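PDB 6T84: trehalose monomycolate transport factor A from Mycolicibacterium smegmatis MC2 155, which is required for MmpL3-dependent transport of trehalose monomycolate to the mycobacterial cell wall, and for growth and cell elongation. Local coordinates for residues 35-41 against 143-148; 84-90 against 110-116. All blocks are in the same frame, centred on the assembly; numbering follows the deposited sequence.

In the fold
Both contacts lie in the probably cytoplasmic part of the N-terminal domain, the domain that suffices for interaction with MmpL3. Their centres lie about 12 Å apart on one nine-stranded antiparallel sheet. Contact 2 pairs the neighbouring strands 86-90 and 110-114; contact 1 lays the loop 35-41 against strand 141-144 and the turn after it, on the other side of 86-90. Along the chain the order is 35-41, 84-90, 110-116, 143-148, so contact 2 forms wholly between the two halves of contact 1. Asn144 joins them directly, its OD1 accepting from Val86 N and its ND2 donating to Val84 O. An early loop is thus tied to the later strands of the sheet.

Contact 1 of 2, residues 35-41 against 143-148; sequences RWKRGVM and WNEQNW. With SO4 (sulfate ion), chain C.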
loop_
_atom_site.group_PDB
_atom_site.type_symbol
_atom_site.label_atom_id
_atom_site.label_comp_id
_atom_site.label_asym_id
_atom_site.label_seq_id
_atom_site.Cartn_x
_atom_site.Cartn_y
_atom_site.Cartn_z
ATOM N N ARG A 35 12.063 -5.872 -0.493
ATOM C CA ARG A 35 11.159 -6.911 -0.034
ATOM C C ARG A 35 9.833 -6.894 -0.767
ATOM O O ARG A 35 9.070 -7.853 -0.623
ATOM C CB ARG A 35 10.944 -6.914 1.481
ATOM C CG ARG A 35 10.490 -5.639 2.072
ATOM C CD ARG A 35 10.324 -5.809 3.574
ATOM N NE ARG A 35 11.580 -6.187 4.213
ATOM C CZ ARG A 35 11.747 -7.286 4.938
ATOM N NH1 ARG A 35 10.725 -8.114 5.140
ATOM N NH2 ARG A 35 12.940 -7.548 5.466
ATOM N N TRP A 36 9.569 -5.858 -1.563
ATOM C CA TRP A 36 8.294 -5.743 -2.279
ATOM C C TRP A 36 8.519 -5.662 -3.780
ATOM O O TRP A 36 9.499 -5.057 -4.240
ATOM C CB TRP A 36 7.526 -4.493 -1.819
ATOM C CG TRP A 36 7.321 -4.520 -0.353
ATOM C CD1 TRP A 36 6.538 -5.392 0.349
ATOM C CD2 TRP A 36 7.958 -3.687 0.606
ATOM N NE1 TRP A 36 6.636 -5.124 1.702
ATOM C CE2 TRP A 36 7.479 -4.064 1.883
ATOM C CE3 TRP A 36 8.860 -2.621 0.505
ATOM C CZ2 TRP A 36 7.909 -3.443 3.050
ATOM C CZ3 TRP A 36 9.271 -1.985 1.665
ATOM C CH2 TRP A 36 8.803 -2.401 2.920
ATOM N N LYS A 37 7.640 -6.309 -4.547
ATOM C CA LYS A 37 7.887 -6.490 -5.971
ATOM C C LYS A 37 6.795 -5.929 -6.865
ATOM O O LYS A 37 7.017 -5.823 -8.079
ATOM C CB LYS A 37 8.038 -7.988 -6.311
ATOM C CG LYS A 37 9.037 -8.744 -5.428
ATOM C CD LYS A 37 10.421 -8.504 -5.925
ATOM C CE LYS A 37 11.394 -9.502 -5.355
ATOM N NZ LYS A 37 12.757 -9.195 -5.877
ATOM N N ARG A 38 5.610 -5.622 -6.328
ATOM C CA ARG A 38 4.471 -5.270 -7.178
ATOM C C ARG A 38 4.025 -3.828 -6.921
ATOM O O ARG A 38 4.779 -3.039 -6.349
ATOM C CB ARG A 38 3.334 -6.281 -6.961
ATOM C CG ARG A 38 3.706 -7.694 -7.335
ATOM C CD ARG A 38 2.445 -8.526 -7.509
ATOM N NE ARG A 38 2.694 -9.925 -7.742
ATOM C CZ ARG A 38 2.395 -10.544 -8.874
ATOM N NH1 ARG A 38 1.843 -9.889 -9.893
ATOM N NH2 ARG A 38 2.617 -11.826 -8.981
ATOM N N GLY A 39 2.802 -3.468 -7.346
ATOM C CA GLY A 39 2.341 -2.099 -7.186
ATOM C C GLY A 39 3.326 -1.142 -7.808
ATOM O O GLY A 39 3.849 -1.386 -8.910
ATOM N N VAL A 40 3.656 -0.067 -7.081
ATOM C CA VAL A 40 4.653 0.873 -7.599
ATOM C C VAL A 40 6.061 0.323 -7.642
ATOM O O VAL A 40 6.919 0.932 -8.298
ATOM C CB VAL A 40 4.699 2.229 -6.865
ATOM C CG1 VAL A 40 3.402 2.911 -6.982
ATOM C CG2 VAL A 40 5.038 2.059 -5.419
ATOM N N MET A 41 6.325 -0.808 -6.991
ATOM C CA MET A 41 7.687 -1.335 -6.966
ATOM C C MET A 41 8.106 -1.942 -8.301
ATOM O O MET A 41 9.305 -2.021 -8.572
ATOM C CB MET A 41 7.859 -2.385 -5.875
ATOM C CG MET A 41 7.399 -2.016 -4.514
ATOM S SD MET A 41 8.143 -0.484 -3.894
ATOM C CE MET A 41 7.186 -0.278 -2.401
ATOM N N TRP A 143 -2.380 -2.472 -2.729
ATOM C CA TRP A 143 -2.204 -3.844 -3.181
ATOM C C TRP A 143 -1.637 -4.652 -2.042
ATOM O O TRP A 143 -1.133 -4.097 -1.071
ATOM C CB TRP A 143 -1.311 -3.965 -4.424
ATOM C CG TRP A 143 0.190 -3.779 -4.169
ATOM C CD1 TRP A 143 1.117 -4.794 -4.130
ATOM C CD2 TRP A 143 0.926 -2.548 -3.960
ATOM N NE1 TRP A 143 2.382 -4.259 -3.920
ATOM C CE2 TRP A 143 2.294 -2.901 -3.794
ATOM C CE3 TRP A 143 0.566 -1.178 -3.916
ATOM C CZ2 TRP A 143 3.295 -1.953 -3.592
ATOM C CZ3 TRP A 143 1.547 -0.249 -3.679
ATOM C CH2 TRP A 143 2.904 -0.635 -3.551
ATOM N N ASN A 144 -1.727 -5.962 -2.163
ATOM C CA ASN A 144 -1.013 -6.810 -1.228
ATOM C C ASN A 144 -0.022 -7.710 -1.939
ATOM O O ASN A 144 -0.108 -7.986 -3.142
ATOM C CB ASN A 144 -1.936 -7.663 -0.399
ATOM C CG ASN A 144 -2.524 -8.800 -1.226
ATOM O OD1 ASN A 144 -3.408 -8.583 -2.107
ATOM N ND2 ASN A 144 -2.041 -10.027 -0.974
ATOM N N GLU A 145 0.961 -8.140 -1.143
ATOM C CA GLU A 145 1.885 -9.206 -1.515
ATOM C C GLU A 145 1.729 -10.283 -0.447
ATOM O O GLU A 145 0.765 -10.273 0.319
ATOM C CB GLU A 145 3.312 -8.664 -1.695
ATOM C CG GLU A 145 3.299 -7.587 -2.787
ATOM C CD GLU A 145 4.619 -7.040 -3.218
ATOM O OE1 GLU A 145 5.635 -7.738 -3.091
ATOM O OE2 GLU A 145 4.642 -5.909 -3.752
ATOM N N GLN A 146 2.661 -11.243 -0.386
ATOM C CA GLN A 146 2.380 -12.391 0.452
ATOM C C GLN A 146 2.136 -12.009 1.913
ATOM O O GLN A 146 1.176 -12.479 2.536
ATOM C CB GLN A 146 3.513 -13.402 0.345
ATOM C CG GLN A 146 3.185 -14.672 1.144
ATOM C CD GLN A 146 4.169 -15.784 0.920
ATOM O OE1 GLN A 146 4.648 -15.980 -0.189
ATOM N NE2 GLN A 146 4.469 -16.526 1.979
ATOM N N ASN A 147 3.015 -11.184 2.488
ATOM C CA ASN A 147 2.965 -10.855 3.898
ATOM C C ASN A 147 2.777 -9.377 4.193
ATOM O O ASN A 147 3.004 -8.948 5.341
ATOM C CB ASN A 147 4.289 -11.340 4.507
ATOM C CG ASN A 147 4.409 -12.833 4.452
ATOM O OD1 ASN A 147 3.585 -13.509 5.032
ATOM N ND2 ASN A 147 5.441 -13.346 3.759
ATOM N N TRP A 148 2.349 -8.598 3.190
ATOM C CA TRP A 148 2.260 -7.151 3.352
ATOM C C TRP A 148 1.064 -6.612 2.572
ATOM O O TRP A 148 0.720 -7.151 1.522
ATOM C CB TRP A 148 3.508 -6.510 2.755
ATOM C CG TRP A 148 4.732 -6.875 3.517
ATOM C CD1 TRP A 148 5.518 -7.959 3.291
ATOM C CD2 TRP A 148 5.231 -6.229 4.677
ATOM N NE1 TRP A 148 6.503 -8.017 4.225
ATOM C CE2 TRP A 148 6.372 -6.962 5.092
ATOM C CE3 TRP A 148 4.834 -5.109 5.414
ATOM C CZ2 TRP A 148 7.130 -6.613 6.222
ATOM C CZ3 TRP A 148 5.595 -4.718 6.503
ATOM C CH2 TRP A 148 6.739 -5.481 6.909
HETATM S S SO4 C . 8.548 -11.229 3.558
HETATM O O1 SO4 C . 7.404 -11.698 2.757
HETATM O O2 SO4 C . 9.256 -12.393 4.100
HETATM O O3 SO4 C . 9.471 -10.457 2.721
HETATM O O4 SO4 C . 8.188 -10.466 4.699
HETATM O O HOH W 1 6.481 -8.637 -0.450
#
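The antiparallel hairpin of strands 141-144 and 148-153 receives the loop 35-41 through Glu145, whose carboxylate meets the amides of Lys37 and Arg38. Glu145 reaches into the loop with its chain extended beyond CG (chi2 -173°). Lys37 N donates to the syn lone pair of Glu145 OE1 at 2.9 Å, while Arg38 N lies 2.8 Å from Glu145 OE2, approaching from above the carboxylate plane. The anti lone pair of that same OE2 takes a nearly straight bond from Trp143 NE1 (173°), with the carboxylate oxygen in the indole plane. A water links Arg35 O to Glu145 OE1.

Tryptophan suits position 143 because its ring both donates this bond and offers a broad face to the loop: Gly39 CA sits 3.5 Å from the centroid of the six-membered ring in a CH-pi contact. Glycine, with no side chain and at ease with a positive phi, lets the backbone lie against the indole. Beyond it, Val40 CG2 meets Trp143 CH2 at 3.9 Å.

Trp36 meets Trp148 edge-to-face: its NE1 stands over the five-membered ring of Trp148, 3.2 Å from CG, with the planes at 87°. Phe65 lies nearly parallel to Trp36, and Phe63 and His77 pack on Trp148. Trp148 NE1 donates to O4 of a sulfate, probably from the crystallisation liquor, which also accepts from Asn147 ND2. Arg38 turns its guanidinium away to a salt bridge with Asp100. Supplied by two loop amides, an indole and a water, the Glu145 carboxylate would be expected to stay ionised and to fix the path of the loop.

Contact 2 of 2, residues 84-90 against 110-116; sequences VVVDLRL and RMVYSTN
Thr115 places OG1 between its own backbone N and carbonyl carbon (chi1 59°), which sets the oxygen facing Val85 N 2.9 Å away, while Ser114 extends OG away from its backbone N (chi1 -175°) to reach Val85 O at 2.8 Å. Val85 O also accepts from Thr115 N in the carbonyl plane, so two donors grip it, and the small hydroxylic residues prolong the pairing past the strand end. The methyl CG2 of Thr115 packs on Val85 CB.

Farther along, the hydrogen-bonded pairs Asp87-Tyr113 and Arg89-Met111 each exchange two backbone bonds. Their side chains share one face of the sheet. There Arg89, bent at chi3, turns side-on to Asp87: NE meets OD1 at 2.8 Å and NH2 meets OD2, a bidentate salt bridge two residues apart on one strand, with NH1 passing to Lys94 O. The aliphatic part of Arg89 rests at the edge of Tyr113, its CG 3.7 Å from CE1. At the far end of that ring, the Tyr113 OH donates to a water that in turn donates to Leu90 O.

On the face of Val86, Leu88 and Val112 the packing is largely apolar, as beta-branched and leucine residues suit a buried strand. Leu88 CD1 touches Val112 CG2 at 3.6 Å, and Val86 CG1 meets Val112 CG1. Arg110 runs its extended chain past Leu88, with CD 3.8 Å from Leu88 CG, and its guanidinium goes on to carbonyls including those of Ala132 and Pro136.

Ser114 OG also accepts from Asn116 N, and Asn116 OD1 from Ala119 N: an antiparallel strand pair within the sheet, of which strand 110-114 leads through an ST turn and an Asn N-cap into helix 117-123.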
loop_
_atom_site.group_PDB
_atom_site.type_symbol
_atom_site.label_atom_id
_atom_site.label_comp_id
_atom_site.label_asym_id
_atom_site.label_seq_id
_atom_site.Cartn_x
_atom_site.Cartn_y
_atom_site.Cartn_z
ATOM N N VAL A 84 -2.477 -14.954 -3.155
ATOM C CA VAL A 84 -3.287 -14.117 -4.059
ATOM C C VAL A 84 -2.833 -12.664 -3.943
ATOM O O VAL A 84 -2.528 -12.189 -2.839
ATOM C CB VAL A 84 -4.781 -14.254 -3.696
ATOM C CG1 VAL A 84 -5.712 -13.360 -4.571
ATOM C CG2 VAL A 84 -5.231 -15.716 -3.821
ATOM N N VAL A 85 -2.800 -11.945 -5.070
ATOM C CA VAL A 85 -2.539 -10.496 -5.097
ATOM C C VAL A 85 -3.808 -9.800 -5.548
ATOM O O VAL A 85 -4.374 -10.170 -6.572
ATOM C CB VAL A 85 -1.379 -10.143 -6.048
ATOM C CG1 VAL A 85 -1.242 -8.603 -6.240
ATOM C CG2 VAL A 85 -0.102 -10.710 -5.501
ATOM N N VAL A 86 -4.241 -8.834 -4.778
ATOM C CA VAL A 86 -5.287 -7.884 -5.206
ATOM C C VAL A 86 -4.639 -6.516 -5.323
ATOM O O VAL A 86 -3.881 -6.103 -4.426
ATOM C CB VAL A 86 -6.451 -7.871 -4.197
ATOM C CG1 VAL A 86 -7.551 -6.812 -4.611
ATOM C CG2 VAL A 86 -7.098 -9.277 -4.086
ATOM N N ASP A 87 -4.961 -5.792 -6.405
ATOM C CA ASP A 87 -4.450 -4.442 -6.653
ATOM C C ASP A 87 -5.670 -3.589 -6.988
ATOM O O ASP A 87 -6.416 -3.907 -7.922
ATOM C CB ASP A 87 -3.469 -4.513 -7.840
ATOM C CG ASP A 87 -2.834 -3.187 -8.200
ATOM O OD1 ASP A 87 -3.603 -2.250 -8.476
ATOM O OD2 ASP A 87 -1.575 -3.105 -8.261
ATOM N N LEU A 88 -5.875 -2.560 -6.203
ATOM C CA LEU A 88 -7.016 -1.630 -6.331
ATOM C C LEU A 88 -6.408 -0.258 -6.626
ATOM O O LEU A 88 -5.730 0.310 -5.764
ATOM C CB LEU A 88 -7.745 -1.626 -4.980
ATOM C CG LEU A 88 -8.923 -0.674 -4.780
ATOM C CD1 LEU A 88 -10.059 -1.079 -5.729
ATOM C CD2 LEU A 88 -9.412 -0.666 -3.306
ATOM N N ARG A 89 -6.653 0.299 -7.822
ATOM C CA ARG A 89 -5.972 1.531 -8.211
ATOM C C ARG A 89 -6.938 2.450 -8.943
ATOM O O ARG A 89 -7.950 2.005 -9.498
ATOM C CB ARG A 89 -4.722 1.261 -9.057
ATOM C CG ARG A 89 -5.000 0.505 -10.309
ATOM C CD ARG A 89 -3.745 0.302 -11.168
ATOM N NE ARG A 89 -2.723 -0.470 -10.427
ATOM C CZ ARG A 89 -1.417 -0.402 -10.673
ATOM N NH1 ARG A 89 -0.976 0.336 -11.689
ATOM N NH2 ARG A 89 -0.530 -1.099 -9.934
ATOM N N LEU A 90 -6.628 3.740 -8.925
ATOM C CA LEU A 90 -7.518 4.693 -9.608
ATOM C C LEU A 90 -7.637 4.314 -11.083
ATOM O O LEU A 90 -6.674 3.899 -11.726
ATOM C CB LEU A 90 -6.918 6.105 -9.508
ATOM C CG LEU A 90 -6.798 6.655 -8.113
ATOM C CD1 LEU A 90 -6.190 8.062 -8.118
ATOM C CD2 LEU A 90 -8.158 6.652 -7.405
ATOM N N ARG A 110 -12.156 3.466 -9.018
ATOM C CA ARG A 110 -11.039 2.504 -9.022
ATOM C C ARG A 110 -11.314 1.310 -9.932
ATOM O O ARG A 110 -12.455 1.027 -10.350
ATOM C CB ARG A 110 -10.770 2.027 -7.571
ATOM C CG ARG A 110 -10.091 3.101 -6.718
ATOM C CD ARG A 110 -10.226 2.901 -5.238
ATOM N NE ARG A 110 -9.282 3.767 -4.569
ATOM C CZ ARG A 110 -9.557 4.849 -3.890
ATOM N NH1 ARG A 110 -10.823 5.229 -3.687
ATOM N NH2 ARG A 110 -8.561 5.533 -3.392
ATOM N N MET A 111 -10.229 0.561 -10.197
ATOM C CA MET A 111 -10.269 -0.724 -10.862
ATOM C C MET A 111 -9.599 -1.747 -9.965
ATOM O O MET A 111 -8.638 -1.421 -9.263
ATOM C CB MET A 111 -9.506 -0.650 -12.205
ATOM C CG MET A 111 -10.057 0.389 -13.168
ATOM S SD MET A 111 -11.472 -0.357 -13.973
ATOM C CE MET A 111 -12.081 1.033 -14.979
ATOM N N VAL A 112 -10.131 -2.965 -9.967
ATOM C CA VAL A 112 -9.594 -4.081 -9.195
ATOM C C VAL A 112 -8.941 -5.066 -10.150
ATOM O O VAL A 112 -9.575 -5.494 -11.123
ATOM C CB VAL A 112 -10.706 -4.802 -8.410
ATOM C CG1 VAL A 112 -10.088 -5.887 -7.529
ATOM C CG2 VAL A 112 -11.532 -3.800 -7.592
ATOM N N TYR A 113 -7.694 -5.446 -9.843
ATOM C CA TYR A 113 -6.947 -6.441 -10.601
ATOM C C TYR A 113 -6.562 -7.554 -9.626
ATOM O O TYR A 113 -6.323 -7.305 -8.427
ATOM C CB TYR A 113 -5.653 -5.829 -11.216
ATOM C CG TYR A 113 -5.955 -4.653 -12.099
ATOM C CD1 TYR A 113 -6.069 -3.370 -11.550
ATOM C CD2 TYR A 113 -6.114 -4.796 -13.449
ATOM C CE1 TYR A 113 -6.293 -2.254 -12.344
ATOM C CE2 TYR A 113 -6.404 -3.653 -14.253
ATOM C CZ TYR A 113 -6.491 -2.416 -13.675
ATOM O OH TYR A 113 -6.814 -1.297 -14.417
ATOM N N SER A 114 -6.445 -8.784 -10.116
ATOM C CA SER A 114 -5.981 -9.832 -9.215
ATOM C C SER A 114 -5.327 -10.964 -9.978
ATOM O O SER A 114 -5.600 -11.197 -11.164
ATOM C CB SER A 114 -7.146 -10.403 -8.416
ATOM O OG SER A 114 -6.704 -11.351 -7.443
ATOM N N THR A 115 -4.475 -11.690 -9.255
ATOM C CA THR A 115 -3.892 -12.933 -9.753
ATOM C C THR A 115 -4.869 -14.101 -9.652
ATOM O O THR A 115 -4.590 -15.162 -10.215
ATOM C CB THR A 115 -2.619 -13.277 -8.944
ATOM O OG1 THR A 115 -2.980 -13.398 -7.564
ATOM C CG2 THR A 115 -1.560 -12.238 -9.120
ATOM N N ASN A 116 -6.011 -13.947 -8.956
ATOM C CA ASN A 116 -6.964 -15.062 -8.808
ATOM C C ASN A 116 -8.339 -14.401 -8.800
ATOM O O ASN A 116 -8.758 -13.877 -7.773
ATOM C CB ASN A 116 -6.674 -15.817 -7.501
ATOM C CG ASN A 116 -7.624 -17.032 -7.240
ATOM O OD1 ASN A 116 -8.816 -17.026 -7.610
ATOM N ND2 ASN A 116 -7.093 -18.071 -6.580
HETATM O O HOH W 2 -6.665 2.859 -5.065
HETATM O O HOH W 3 -6.290 1.323 -13.519
#